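Local coordinates for aminotransferase, class I (PDB 2O1B), which probably acts as a class I aspartate aminotransferase, moving amino groups between amino acids and 2-oxo acids with pyridoxal-5'-phosphate as cofactor, at residues P48-A53 with D390-R395; P139-T144 with G371-R376; T215-D220 with D243-I248. One frame throughout, in Å; residues are numbered along the deposited sequence. Where two conformers were deposited one is given.

Contact 1 (P48-A53 with D390-R395); sequences PLINMA and DEAAIR
R395 reaches from the helix 388-397 to the carbonyl of P48, and with I50 and M52 it fastens the short strand 50-51 of a class I aminotransferase onto a helix near the end of the chain. The guanidinium grips a single acceptor end-on: NH2 donates to P48 O at 2.8 Å, using an in-plane lone pair, and NH1 donates to the same oxygen at 2.9 Å, nearly along the C=O axis. P48 O lies in the guanidinium plane, so both N-H groups can point at it. Arginine suits the place because its long, flat end can span the gap and still present two N-H groups to one backbone oxygen.

I50 comes from the opposite direction and sets its CD1 over the centre of one guanidinium face, 3.6 Å from R395 CZ. The same methyl meets A392 CB at 3.9 Å, and an alanine here keeps the helix surface low enough for the strand to come close. M52, a selenomethionine, bends at its third torsion (chi3 88°) and lays SE and CE against A392 CB.

Behind this shell, E391 lies one helical turn before R395, and its extended chain brings OE2 to the guanidinium in a salt bridge that probably helps fix the arginine's rotation. Around these residues, I50 bonds through its backbone to S361 and L363, pairing strand 50-51 with strand 362-363, and F319 of helix 302-325 packs on M52. The salt bridge closes to 2.7 Å between E391 OE2 and R395 NH2, though as a hydrogen bond it is bent and weak.

Contact 2 (P139-T144 with G371-R376); sequences PDPGYT and GENGNR. With PLP (pyridoxal-5'-phosphate), chain B.
N373 and D140 meet with their side chains at about a right angle and their flat ends stacked, amide and carboxylate planes 29° apart. Two hydrogen bonds tie them in a reciprocal way. The amide ND2 donates to the backbone D140 O at 2.8 Å, approaching from above the carbonyl plane, while the backbone N of N373 donates to the carboxylate D140 OD1 at 2.9 Å, on its syn side. Each residue thus gives one backbone atom and one side-chain atom. Asparagine suits this role because its amide carries the N-H needed by the carbonyl, and a short aspartate can reach a backbone N-H in return. The aspartate gets there with CG anti to its backbone N (chi1 -176°), which sends the carboxylate across to the 3-10 turn 372-374.

That turn comes close because G371 has no side chain: D140 OD1 lies 3.4 Å from G371 CA, on the side where other residues carry CB. The backbone angles of G371 are likewise those that glycine tolerates. P141, joined to D140 by a cis peptide bond, crosses N373 at about a right angle and sets its CG 3.8 Å from N373 CB, placing an apolar atom beside the polar pair.

Past the cis bond the chain runs on through G142 to Y143, whose ring carries the cofactor over one face; CE2 is 3.4 Å from PLP N1. N192 touches Y143 and also bonds PLP. The arrangement joins the C-terminal end of strand 135-140 to the loop before strand 377-381, and its far end is the aromatic stack on the pyridine ring found in PLP-dependent aminotransferases.

Contact 3 (T215-D220 with D243-I248); sequences TKIVHD and DVAIEI. With PLP (pyridoxal-5'-phosphate), chain B.
V218 lies alongside I246 and points the same way, its CG2 4.2 Å from I246 CG1, while its other methyl, CG1, reaches I248 CD1 at 4.1 Å. These branched side chains share one face of the sheet, where M271 of helix 269-282 and V125 of helix 118-129 cover them. On the other face I217 sets its CB 3.8 Å from A245 CB, and the small alanine leaves room for the isoleucine beside it. I217 CD1 also meets CG2 of V244, at the approach to the strand. Beta-branched residues suit these positions because they favour extended backbone and fill a buried layer.

Four backbone bonds alternate between the two segments in parallel register, the first accepted by V244 O just before the strand; H219 N to I246 O spans 3.0 Å. H219 and E247 rise side by side on the I217 face, and the buried E247 carboxylate is satisfied by Y98, S234 and the backbone N of I235.

D220, at the strand's end, turns its carboxylate to the cofactor: OD1 lies 2.5 Å from PLP N1, and it is hydrogen-bonded to Y146 OH. Strands 216-220 and 245-250 belong to a beta-alpha-beta unit of the fold-type I aminotransferase sheet, with the cofactor at the strand's C-terminal end.

How the contacts relate
From the N terminus, the chain first passes P48-A53, which is met by D390-R395 near the C terminus; contact 1 therefore closes the longest loop and brings an early strand, 50-51, onto the late helix 388-397. Within that loop, P139-T144 leaves strand 135-140 and is met much later by G371-R376, so contact 2 ties the large mixed sheet to the C-terminal antiparallel sheet. Contact 3 lies wholly between those two segments and joins neighbouring strands of the large sheet. The three loops nest without crossing. Contacts 2 and 3 touch through Y143 and D220 and share the PLP, whereas contact 1 lies about 37 Å from contact 3, centre to centre.

Contact 1 (P48-A53 with D390-R395)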
ATOM      1  N   PRO A  48     -24.413   6.480  28.040  1.00 31.99           N
ATOM      2  CA  PRO A  48     -24.122   5.832  26.759  1.00 31.92           C
ATOM      3  C   PRO A  48     -23.110   6.634  25.938  1.00 32.22           C
ATOM      4  O   PRO A  48     -23.191   7.863  25.877  1.00 31.89           O
ATOM      5  CB  PRO A  48     -25.486   5.798  26.066  1.00 31.89           C
ATOM      6  CG  PRO A  48     -26.464   5.787  27.182  1.00 31.54           C
ATOM      7  CD  PRO A  48     -25.862   6.648  28.252  1.00 31.74           C
ATOM      8  N   LEU A  49     -22.162   5.928  25.328  1.00 32.49           N
ATOM      9  CA  LEU A  49     -21.054   6.549  24.611  1.00 33.25           C
ATOM     10  C   LEU A  49     -21.485   7.184  23.294  1.00 33.20           C
ATOM     11  O   LEU A  49     -22.232   6.586  22.519  1.00 33.14           O
ATOM     12  CB  LEU A  49     -19.937   5.524  24.361  1.00 33.07           C
ATOM     13  CG  LEU A  49     -18.635   6.004  23.712  1.00 34.03           C
ATOM     14  CD1 LEU A  49     -17.796   6.850  24.671  1.00 33.43           C
ATOM     15  CD2 LEU A  49     -17.833   4.808  23.192  1.00 34.02           C
ATOM     16  N   ILE A  50     -21.023   8.415  23.075  1.00 33.40           N
ATOM     17  CA  ILE A  50     -21.089   9.070  21.770  1.00 33.56           C
ATOM     18  C   ILE A  50     -19.644   9.297  21.323  1.00 34.11           C
ATOM     19  O   ILE A  50     -18.875   9.990  21.992  1.00 33.54           O
ATOM     20  CB  ILE A  50     -21.879  10.397  21.815  1.00 33.41           C
ATOM     21  CG1 ILE A  50     -23.274  10.164  22.407  1.00 32.90           C
ATOM     22  CG2 ILE A  50     -21.983  11.017  20.422  1.00 32.76           C
ATOM     23  CD1 ILE A  50     -23.989  11.423  22.850  1.00 32.41           C
ATOM     24  N   ASN A  51     -19.278   8.670  20.207  1.00 34.98           N
ATOM     25  CA  ASN A  51     -17.915   8.714  19.695  1.00 35.98           C
ATOM     26  C   ASN A  51     -17.800   9.814  18.661  1.00 36.36           C
ATOM     27  O   ASN A  51     -18.097   9.597  17.492  1.00 36.55           O
ATOM     28  CB  ASN A  51     -17.530   7.360  19.088  1.00 36.01           C
ATOM     29  CG  ASN A  51     -16.045   7.248  18.765  1.00 37.22           C
ATOM     30  OD1 ASN A  51     -15.295   8.232  18.785  1.00 38.36           O
ATOM     31  ND2 ASN A  51     -15.615   6.031  18.452  1.00 37.44           N
HETATM   32  N   MSE A  52     -17.384  10.997  19.109  1.00 36.83           N
HETATM   33  CA  MSE A  52     -17.250  12.167  18.236  1.00 36.98           C
HETATM   34  C   MSE A  52     -15.790  12.356  17.826  1.00 37.04           C
HETATM   35  O   MSE A  52     -15.365  13.461  17.476  1.00 37.34           O
HETATM   36  CB  MSE A  52     -17.766  13.421  18.941  1.00 36.84           C
HETATM   37  CG  MSE A  52     -19.138  13.275  19.574  1.00 36.68           C
HETATM   38 SE   MSE A  52     -19.840  14.952  20.207  0.70 37.95          SE
HETATM   39  CE  MSE A  52     -20.732  15.562  18.584  1.00 38.85           C
ATOM     40  N   ALA A  53     -15.029  11.271  17.885  1.00 37.07           N
ATOM     41  CA  ALA A  53     -13.631  11.272  17.484  1.00 37.23           C
ATOM     42  C   ALA A  53     -13.466  10.688  16.068  1.00 37.73           C
ATOM     43  O   ALA A  53     -12.347  10.465  15.603  1.00 37.38           O
ATOM     44  CB  ALA A  53     -12.813  10.499  18.491  1.00 37.01           C
ATOM     45  N   ASP A 390     -27.456  15.717  18.641  1.00 44.70           N
ATOM     46  CA  ASP A 390     -28.284  16.615  19.439  1.00 43.59           C
ATOM     47  C   ASP A 390     -28.104  16.376  20.930  1.00 42.70           C
ATOM     48  O   ASP A 390     -28.024  17.327  21.708  1.00 42.32           O
ATOM     49  CB  ASP A 390     -29.749  16.456  19.048  1.00 43.75           C
ATOM     50  CG  ASP A 390     -29.987  16.749  17.581  1.00 44.15           C
ATOM     51  OD1 ASP A 390     -29.428  17.752  17.085  1.00 44.55           O
ATOM     52  OD2 ASP A 390     -30.730  15.984  16.927  1.00 44.40           O
ATOM     53  N   GLU A 391     -28.041  15.102  21.314  1.00 41.73           N
ATOM     54  CA  GLU A 391     -27.803  14.711  22.700  1.00 40.76           C
ATOM     55  C   GLU A 391     -26.394  15.111  23.121  1.00 39.71           C
ATOM     56  O   GLU A 391     -26.184  15.580  24.239  1.00 39.44           O
ATOM     57  CB  GLU A 391     -28.010  13.202  22.874  1.00 40.93           C
ATOM     58  CG  GLU A 391     -28.121  12.734  24.327  1.00 41.14           C
ATOM     59  CD  GLU A 391     -28.200  11.223  24.441  1.00 41.23           C
ATOM     60  OE1 GLU A 391     -29.290  10.661  24.191  1.00 41.41           O
ATOM     61  OE2 GLU A 391     -27.173  10.594  24.780  1.00 41.45           O
ATOM     62  N   ALA A 392     -25.442  14.939  22.209  1.00 38.57           N
ATOM     63  CA  ALA A 392     -24.056  15.343  22.428  1.00 37.53           C
ATOM     64  C   ALA A 392     -23.942  16.857  22.609  1.00 36.74           C
ATOM     65  O   ALA A 392     -23.099  17.338  23.368  1.00 36.56           O
ATOM     66  CB  ALA A 392     -23.194  14.883  21.278  1.00 37.61           C
ATOM     67  N   ALA A 393     -24.804  17.593  21.911  1.00 35.64           N
ATOM     68  CA  ALA A 393     -24.853  19.046  22.014  1.00 34.79           C
ATOM     69  C   ALA A 393     -25.316  19.478  23.398  1.00 33.83           C
ATOM     70  O   ALA A 393     -24.681  20.311  24.034  1.00 33.84           O
ATOM     71  CB  ALA A 393     -25.760  19.628  20.943  1.00 34.85           C
ATOM     72  N   ILE A 394     -26.417  18.893  23.857  1.00 32.87           N
ATOM     73  CA  ILE A 394     -26.975  19.193  25.176  1.00 31.77           C
ATOM     74  C   ILE A 394     -26.030  18.782  26.304  1.00 31.01           C
ATOM     75  O   ILE A 394     -25.941  19.474  27.322  1.00 30.64           O
ATOM     76  CB  ILE A 394     -28.370  18.553  25.371  1.00 31.82           C
ATOM     77  CG1 ILE A 394     -29.331  19.045  24.284  1.00 31.86           C
ATOM     78  CG2 ILE A 394     -28.934  18.901  26.748  1.00 31.51           C
ATOM     79  CD1 ILE A 394     -30.739  18.446  24.350  1.00 32.03           C
ATOM     80  N   ARG A 395     -25.330  17.664  26.116  1.00 30.07           N
ATOM     81  CA  ARG A 395     -24.300  17.225  27.062  1.00 29.45           C
ATOM     82  C   ARG A 395     -23.212  18.288  27.213  1.00 28.73           C
ATOM     83  O   ARG A 395     -22.838  18.647  28.330  1.00 28.71           O
ATOM     84  CB  ARG A 395     -23.666  15.898  26.623  1.00 29.29           C
ATOM     85  CG  ARG A 395     -24.534  14.672  26.852  1.00 28.99           C
ATOM     86  CD  ARG A 395     -23.717  13.402  26.675  1.00 27.89           C
ATOM     87  NE  ARG A 395     -24.566  12.217  26.578  1.00 26.49           N
ATOM     88  CZ  ARG A 395     -24.112  10.983  26.381  1.00 25.64           C
ATOM     89  NH1 ARG A 395     -22.808  10.753  26.264  1.00 24.15           N
ATOM     90  NH2 ARG A 395     -24.966   9.974  26.294  1.00 24.73           N
TER

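Contact 2 (P139-T144 with G371-R376)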
ATOM      1  N   PRO A 139       1.346  21.978   8.396  1.00 24.08           N
ATOM      2  CA  PRO A 139       0.359  22.856   9.039  1.00 24.59           C
ATOM      3  C   PRO A 139       0.187  22.551  10.523  1.00 25.43           C
ATOM      4  O   PRO A 139       0.012  21.387  10.912  1.00 25.18           O
ATOM      5  CB  PRO A 139      -0.946  22.537   8.292  1.00 24.51           C
ATOM      6  CG  PRO A 139      -0.531  21.959   7.017  1.00 24.21           C
ATOM      7  CD  PRO A 139       0.755  21.224   7.277  1.00 24.29           C
ATOM      8  N   ASP A 140       0.266  23.602  11.336  1.00 26.27           N
ATOM      9  CA  ASP A 140       0.028  23.523  12.777  1.00 26.88           C
ATOM     10  C   ASP A 140      -1.032  24.565  13.137  1.00 26.50           C
ATOM     11  O   ASP A 140      -0.734  25.757  13.121  1.00 26.35           O
ATOM     12  CB  ASP A 140       1.332  23.804  13.521  1.00 27.38           C
ATOM     13  CG  ASP A 140       1.202  23.658  15.033  1.00 29.07           C
ATOM     14  OD1 ASP A 140       0.071  23.422  15.538  1.00 28.30           O
ATOM     15  OD2 ASP A 140       2.245  23.779  15.713  1.00 29.18           O
ATOM     16  N   PRO A 141      -2.272  24.128  13.462  1.00 26.11           N
ATOM     17  CA  PRO A 141      -2.727  22.755  13.618  1.00 25.79           C
ATOM     18  C   PRO A 141      -3.065  22.151  12.280  1.00 25.39           C
ATOM     19  O   PRO A 141      -3.678  22.803  11.446  1.00 25.22           O
ATOM     20  CB  PRO A 141      -4.010  22.890  14.454  1.00 26.03           C
ATOM     21  CG  PRO A 141      -4.181  24.364  14.735  1.00 25.22           C
ATOM     22  CD  PRO A 141      -3.373  25.070  13.712  1.00 26.17           C
ATOM     23  N   GLY A 142      -2.667  20.905  12.081  1.00 25.53           N
ATOM     24  CA  GLY A 142      -2.868  20.259  10.803  1.00 25.54           C
ATOM     25  C   GLY A 142      -2.926  18.761  10.964  1.00 25.74           C
ATOM     26  O   GLY A 142      -2.881  18.245  12.076  1.00 25.50           O
ATOM     27  N   TYR A 143      -2.991  18.062   9.838  1.00 26.00           N
ATOM     28  CA  TYR A 143      -3.243  16.633   9.853  1.00 26.72           C
ATOM     29  C   TYR A 143      -2.065  15.834  10.402  1.00 26.80           C
ATOM     30  O   TYR A 143      -0.891  16.205  10.224  1.00 26.63           O
ATOM     31  CB  TYR A 143      -3.652  16.167   8.468  1.00 26.81           C
ATOM     32  CG  TYR A 143      -4.268  14.796   8.399  1.00 28.21           C
ATOM     33  CD1 TYR A 143      -5.440  14.492   9.102  1.00 29.46           C
ATOM     34  CD2 TYR A 143      -3.720  13.818   7.570  1.00 28.18           C
ATOM     35  CE1 TYR A 143      -6.018  13.235   9.020  1.00 29.53           C
ATOM     36  CE2 TYR A 143      -4.282  12.572   7.482  1.00 28.50           C
ATOM     37  CZ  TYR A 143      -5.442  12.288   8.196  1.00 29.57           C
ATOM     38  OH  TYR A 143      -6.004  11.039   8.092  1.00 30.62           O
ATOM     39  N   THR A 144      -2.415  14.746  11.084  1.00 26.97           N
ATOM     40  CA  THR A 144      -1.501  13.966  11.920  1.00 27.94           C
ATOM     41  C   THR A 144      -0.497  13.112  11.136  1.00 27.55           C
ATOM     42  O   THR A 144       0.618  12.876  11.595  1.00 27.77           O
ATOM     43  CB  THR A 144      -2.304  13.011  12.835  1.00 27.88           C
ATOM     44  OG1 THR A 144      -3.292  12.323  12.050  1.00 29.95           O
ATOM     45  CG2 THR A 144      -2.996  13.792  13.936  1.00 29.22           C
ATOM     46  N   GLY A 371      -0.856  19.285  16.520  1.00 25.50           N
ATOM     47  CA  GLY A 371       0.218  20.255  16.668  1.00 25.17           C
ATOM     48  C   GLY A 371       0.092  21.047  17.953  1.00 25.74           C
ATOM     49  O   GLY A 371      -0.957  21.004  18.615  1.00 25.09           O
ATOM     50  N   GLU A 372       1.179  21.753  18.288  0.50 25.48           N
ATOM     51  CA  GLU A 372       1.283  22.674  19.418  0.50 26.03           C
ATOM     52  C   GLU A 372       0.097  23.643  19.506  0.50 25.57           C
ATOM     53  O   GLU A 372      -0.410  23.926  20.594  0.50 25.78           O
ATOM     54  CB  GLU A 372       2.590  23.473  19.284  0.50 25.84           C
ATOM     55  CG  GLU A 372       3.288  23.853  20.591  0.50 27.18           C
ATOM     56  CD  GLU A 372       4.688  24.418  20.362  0.50 27.07           C
ATOM     57  OE1 GLU A 372       5.183  24.334  19.217  0.50 28.84           O
ATOM     58  OE2 GLU A 372       5.302  24.948  21.321  0.50 28.29           O
ATOM     59  N   ASN A 373      -0.334  24.146  18.354  1.00 25.28           N
ATOM     60  CA  ASN A 373      -1.430  25.104  18.264  1.00 24.69           C
ATOM     61  C   ASN A 373      -2.802  24.489  18.533  1.00 24.41           C
ATOM     62  O   ASN A 373      -3.799  25.209  18.596  1.00 24.14           O
ATOM     63  CB  ASN A 373      -1.429  25.810  16.911  1.00 24.52           C
ATOM     64  CG  ASN A 373      -0.264  26.749  16.753  1.00 24.60           C
ATOM     65  OD1 ASN A 373       0.329  27.193  17.744  1.00 25.39           O
ATOM     66  ND2 ASN A 373       0.086  27.052  15.508  1.00 23.62           N
ATOM     67  N   GLY A 374      -2.839  23.168  18.683  1.00 24.44           N
ATOM     68  CA  GLY A 374      -4.050  22.442  19.039  1.00 24.65           C
ATOM     69  C   GLY A 374      -4.111  22.127  20.526  1.00 24.76           C
ATOM     70  O   GLY A 374      -5.058  21.511  20.981  1.00 24.39           O
ATOM     71  N   ASN A 375      -3.113  22.571  21.291  1.00 25.22           N
ATOM     72  CA  ASN A 375      -3.034  22.246  22.713  1.00 25.52           C
ATOM     73  C   ASN A 375      -4.291  22.588  23.536  1.00 25.34           C
ATOM     74  O   ASN A 375      -4.601  21.912  24.524  1.00 25.27           O
ATOM     75  CB  ASN A 375      -1.803  22.903  23.354  1.00 25.70           C
ATOM     76  CG  ASN A 375      -1.365  22.197  24.606  1.00 27.23           C
ATOM     77  OD1 ASN A 375      -1.196  20.978  24.613  1.00 30.21           O
ATOM     78  ND2 ASN A 375      -1.178  22.954  25.686  1.00 29.80           N
ATOM     79  N   ARG A 376      -5.009  23.629  23.123  1.00 24.96           N
ATOM     80  CA  ARG A 376      -6.188  24.078  23.862  1.00 24.71           C
ATOM     81  C   ARG A 376      -7.474  24.033  23.035  1.00 23.92           C
ATOM     82  O   ARG A 376      -8.356  24.888  23.168  1.00 23.48           O
ATOM     83  CB  ARG A 376      -5.949  25.446  24.499  1.00 25.07           C
ATOM     84  CG  ARG A 376      -4.696  25.464  25.381  1.00 26.67           C
ATOM     85  CD  ARG A 376      -4.939  26.067  26.748  1.00 28.27           C
ATOM     86  NE  ARG A 376      -3.785  25.861  27.631  1.00 28.90           N
ATOM     87  CZ  ARG A 376      -3.778  25.101  28.724  1.00 30.32           C
ATOM     88  NH1 ARG A 376      -4.879  24.462  29.122  1.00 29.72           N
ATOM     89  NH2 ARG A 376      -2.665  24.994  29.441  1.00 30.50           N
TER
HETATM   90  N1  PLP B 400      -5.956  13.712   4.771  1.00 16.80           N
HETATM   91  C2  PLP B 400      -6.953  14.250   5.563  1.00 18.21           C
HETATM   92  C2A PLP B 400      -6.935  15.722   5.871  1.00 17.70           C
HETATM   93  C3  PLP B 400      -7.969  13.410   6.026  1.00 17.69           C
HETATM   94  O3  PLP B 400      -8.977  13.894   6.808  1.00 20.28           O
HETATM   95  C4  PLP B 400      -7.962  12.048   5.695  1.00 18.49           C
HETATM   96  C4A PLP B 400      -9.276  11.326   5.717  1.00 17.73           C
HETATM   97  C5  PLP B 400      -6.938  11.516   4.907  1.00 18.05           C
HETATM   98  C6  PLP B 400      -5.929  12.363   4.448  1.00 18.26           C
HETATM   99  C5A PLP B 400      -6.889  10.035   4.555  1.00 19.43           C
HETATM  100  O4P PLP B 400      -7.850   9.673   3.581  1.00 21.63           O
HETATM  101  P   PLP B 400      -7.856   8.191   2.938  1.00 20.36           P
HETATM  102  O1P PLP B 400      -9.043   7.415   3.485  1.00 18.00           O
HETATM  103  O2P PLP B 400      -6.556   7.533   3.317  1.00 18.93           O
HETATM  104  O3P PLP B 400      -7.990   8.354   1.450  1.00 19.72           O

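Contact 3 (T215-D220 with D243-I248)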
ATOM      1  N   THR A 215      10.892  24.666  -4.016  1.00 28.12           N
ATOM      2  CA  THR A 215       9.865  24.256  -3.059  1.00 26.85           C
ATOM      3  C   THR A 215       8.601  23.808  -3.797  1.00 26.44           C
ATOM      4  O   THR A 215       8.041  24.554  -4.602  1.00 25.92           O
ATOM      5  CB  THR A 215       9.488  25.384  -2.068  1.00 26.78           C
ATOM      6  OG1 THR A 215      10.662  26.056  -1.597  1.00 26.91           O
ATOM      7  CG2 THR A 215       8.721  24.825  -0.870  1.00 26.47           C
ATOM      8  N   LYS A 216       8.147  22.596  -3.505  1.00 26.05           N
ATOM      9  CA  LYS A 216       6.902  22.101  -4.083  1.00 25.91           C
ATOM     10  C   LYS A 216       5.801  22.016  -3.027  1.00 25.27           C
ATOM     11  O   LYS A 216       6.079  21.951  -1.831  1.00 24.97           O
ATOM     12  CB  LYS A 216       7.094  20.733  -4.738  1.00 26.19           C
ATOM     13  CG  LYS A 216       8.388  20.560  -5.529  1.00 28.69           C
ATOM     14  CD  LYS A 216       9.314  19.614  -4.791  1.00 31.53           C
ATOM     15  CE  LYS A 216      10.779  19.894  -5.094  1.00 33.01           C
ATOM     16  NZ  LYS A 216      11.570  19.607  -3.882  1.00 33.90           N
ATOM     17  N   ILE A 217       4.553  21.979  -3.484  1.00 24.83           N
ATOM     18  CA  ILE A 217       3.414  21.943  -2.587  1.00 24.44           C
ATOM     19  C   ILE A 217       2.621  20.665  -2.815  1.00 25.00           C
ATOM     20  O   ILE A 217       2.422  20.235  -3.963  1.00 24.33           O
ATOM     21  CB  ILE A 217       2.489  23.177  -2.805  1.00 24.64           C
ATOM     22  CG1 ILE A 217       3.227  24.477  -2.464  1.00 24.20           C
ATOM     23  CG2 ILE A 217       1.183  23.051  -2.006  1.00 23.80           C
ATOM     24  CD1 ILE A 217       2.532  25.729  -2.949  1.00 24.11           C
ATOM     25  N   VAL A 218       2.182  20.061  -1.715  1.00 25.12           N
ATOM     26  CA  VAL A 218       1.224  18.969  -1.767  1.00 25.44           C
ATOM     27  C   VAL A 218      -0.021  19.484  -1.096  1.00 25.78           C
ATOM     28  O   VAL A 218       0.009  19.808   0.084  1.00 26.62           O
ATOM     29  CB  VAL A 218       1.695  17.725  -0.986  1.00 25.52           C
ATOM     30  CG1 VAL A 218       0.625  16.621  -1.044  1.00 25.80           C
ATOM     31  CG2 VAL A 218       2.999  17.222  -1.542  1.00 26.88           C
ATOM     32  N   HIS A 219      -1.114  19.565  -1.843  1.00 25.22           N
ATOM     33  CA  HIS A 219      -2.375  19.972  -1.248  1.00 25.16           C
ATOM     34  C   HIS A 219      -3.262  18.756  -1.007  1.00 24.64           C
ATOM     35  O   HIS A 219      -3.579  18.029  -1.943  1.00 24.28           O
ATOM     36  CB  HIS A 219      -3.098  21.029  -2.102  1.00 25.18           C
ATOM     37  CG  HIS A 219      -4.432  21.430  -1.546  1.00 25.58           C
ATOM     38  ND1 HIS A 219      -4.589  21.889  -0.255  1.00 26.05           N
ATOM     39  CD2 HIS A 219      -5.671  21.409  -2.091  1.00 25.51           C
ATOM     40  CE1 HIS A 219      -5.869  22.132  -0.031  1.00 25.83           C
ATOM     41  NE2 HIS A 219      -6.546  21.849  -1.127  1.00 25.62           N
ATOM     42  N   ASP A 220      -3.634  18.550   0.260  1.00 24.53           N
ATOM     43  CA  ASP A 220      -4.450  17.414   0.714  1.00 23.98           C
ATOM     44  C   ASP A 220      -5.926  17.807   0.682  1.00 23.90           C
ATOM     45  O   ASP A 220      -6.422  18.520   1.558  1.00 24.01           O
ATOM     46  CB  ASP A 220      -4.014  17.031   2.132  1.00 24.39           C
ATOM     47  CG  ASP A 220      -4.710  15.792   2.685  1.00 24.48           C
ATOM     48  OD1 ASP A 220      -4.281  15.339   3.790  1.00 24.40           O
ATOM     49  OD2 ASP A 220      -5.662  15.268   2.047  1.00 25.42           O
ATOM     50  N   ASP A 243       2.646  23.961 -11.861  1.00 26.96           N
ATOM     51  CA  ASP A 243       4.087  24.216 -11.894  1.00 26.67           C
ATOM     52  C   ASP A 243       4.742  23.979 -10.547  1.00 26.08           C
ATOM     53  O   ASP A 243       5.944  23.728 -10.467  1.00 25.91           O
ATOM     54  CB  ASP A 243       4.365  25.656 -12.303  1.00 27.02           C
ATOM     55  CG  ASP A 243       4.039  25.940 -13.753  1.00 27.77           C
ATOM     56  OD1 ASP A 243       3.524  25.055 -14.471  1.00 28.69           O
ATOM     57  OD2 ASP A 243       4.301  27.080 -14.172  1.00 29.79           O
ATOM     58  N   VAL A 244       3.956  24.092  -9.482  1.00 25.76           N
ATOM     59  CA  VAL A 244       4.501  23.994  -8.123  1.00 25.19           C
ATOM     60  C   VAL A 244       3.912  22.845  -7.311  1.00 24.15           C
ATOM     61  O   VAL A 244       4.540  22.384  -6.361  1.00 23.76           O
ATOM     62  CB  VAL A 244       4.294  25.291  -7.303  1.00 25.49           C
ATOM     63  CG1 VAL A 244       4.926  26.492  -7.993  1.00 26.03           C
ATOM     64  CG2 VAL A 244       2.803  25.525  -7.034  1.00 25.56           C
ATOM     65  N   ALA A 245       2.714  22.401  -7.675  1.00 22.98           N
ATOM     66  CA  ALA A 245       1.921  21.555  -6.788  1.00 22.58           C
ATOM     67  C   ALA A 245       1.312  20.301  -7.402  1.00 22.20           C
ATOM     68  O   ALA A 245       1.080  20.222  -8.619  1.00 21.68           O
ATOM     69  CB  ALA A 245       0.808  22.381  -6.144  1.00 22.54           C
ATOM     70  N   ILE A 246       1.053  19.326  -6.529  1.00 22.15           N
ATOM     71  CA  ILE A 246       0.101  18.253  -6.815  1.00 22.28           C
ATOM     72  C   ILE A 246      -1.035  18.381  -5.825  1.00 22.70           C
ATOM     73  O   ILE A 246      -0.869  18.941  -4.739  1.00 22.80           O
ATOM     74  CB  ILE A 246       0.709  16.824  -6.687  1.00 22.22           C
ATOM     75  CG1 ILE A 246       1.352  16.610  -5.308  1.00 22.97           C
ATOM     76  CG2 ILE A 246       1.681  16.550  -7.825  1.00 21.44           C
ATOM     77  CD1 ILE A 246       1.750  15.146  -5.018  1.00 22.19           C
ATOM     78  N   GLU A 247      -2.194  17.868  -6.213  1.00 23.13           N
ATOM     79  CA  GLU A 247      -3.339  17.808  -5.330  1.00 23.17           C
ATOM     80  C   GLU A 247      -3.744  16.357  -5.147  1.00 23.22           C
ATOM     81  O   GLU A 247      -3.780  15.595  -6.107  1.00 23.36           O
ATOM     82  CB  GLU A 247      -4.479  18.581  -5.935  1.00 23.76           C
ATOM     83  CG  GLU A 247      -5.630  18.812  -4.999  1.00 24.01           C
ATOM     84  CD  GLU A 247      -6.427  19.973  -5.459  1.00 25.68           C
ATOM     85  OE1 GLU A 247      -7.187  19.818  -6.450  1.00 24.89           O
ATOM     86  OE2 GLU A 247      -6.263  21.045  -4.847  1.00 23.22           O
ATOM     87  N   ILE A 248      -4.060  15.983  -3.912  1.00 23.40           N
ATOM     88  CA  ILE A 248      -4.447  14.603  -3.608  1.00 22.77           C
ATOM     89  C   ILE A 248      -5.924  14.575  -3.197  1.00 22.64           C
ATOM     90  O   ILE A 248      -6.366  15.337  -2.343  1.00 22.87           O
ATOM     91  CB  ILE A 248      -3.496  13.982  -2.575  1.00 22.63           C
ATOM     92  CG1 ILE A 248      -2.166  13.630  -3.271  1.00 21.86           C
ATOM     93  CG2 ILE A 248      -4.122  12.737  -1.932  1.00 22.69           C
ATOM     94  CD1 ILE A 248      -1.079  13.143  -2.385  1.00 21.37           C
TER
HETATM   95  N1  PLP B 400      -5.956  13.712   4.771  1.00 16.80           N
HETATM   96  C2  PLP B 400      -6.953  14.250   5.563  1.00 18.21           C
HETATM   97  C2A PLP B 400      -6.935  15.722   5.871  1.00 17.70           C
HETATM   98  C3  PLP B 400      -7.969  13.410   6.026  1.00 17.69           C
HETATM   99  O3  PLP B 400      -8.977  13.894   6.808  1.00 20.28           O
HETATM  100  C4  PLP B 400      -7.962  12.048   5.695  1.00 18.49           C
HETATM  101  C4A PLP B 400      -9.276  11.326   5.717  1.00 17.73           C
HETATM  102  C5  PLP B 400      -6.938  11.516   4.907  1.00 18.05           C
HETATM  103  C6  PLP B 400      -5.929  12.363   4.448  1.00 18.26           C
HETATM  104  C5A PLP B 400      -6.889  10.035   4.555  1.00 19.43           C
HETATM  105  O4P PLP B 400      -7.850   9.673   3.581  1.00 21.63           O
HETATM  106  P   PLP B 400      -7.856   8.191   2.938  1.00 20.36           P
HETATM  107  O1P PLP B 400      -9.043   7.415   3.485  1.00 18.00           O
HETATM  108  O2P PLP B 400      -6.556   7.533   3.317  1.00 18.93           O
HETATM  109  O3P PLP B 400      -7.990   8.354   1.450  1.00 19.72           O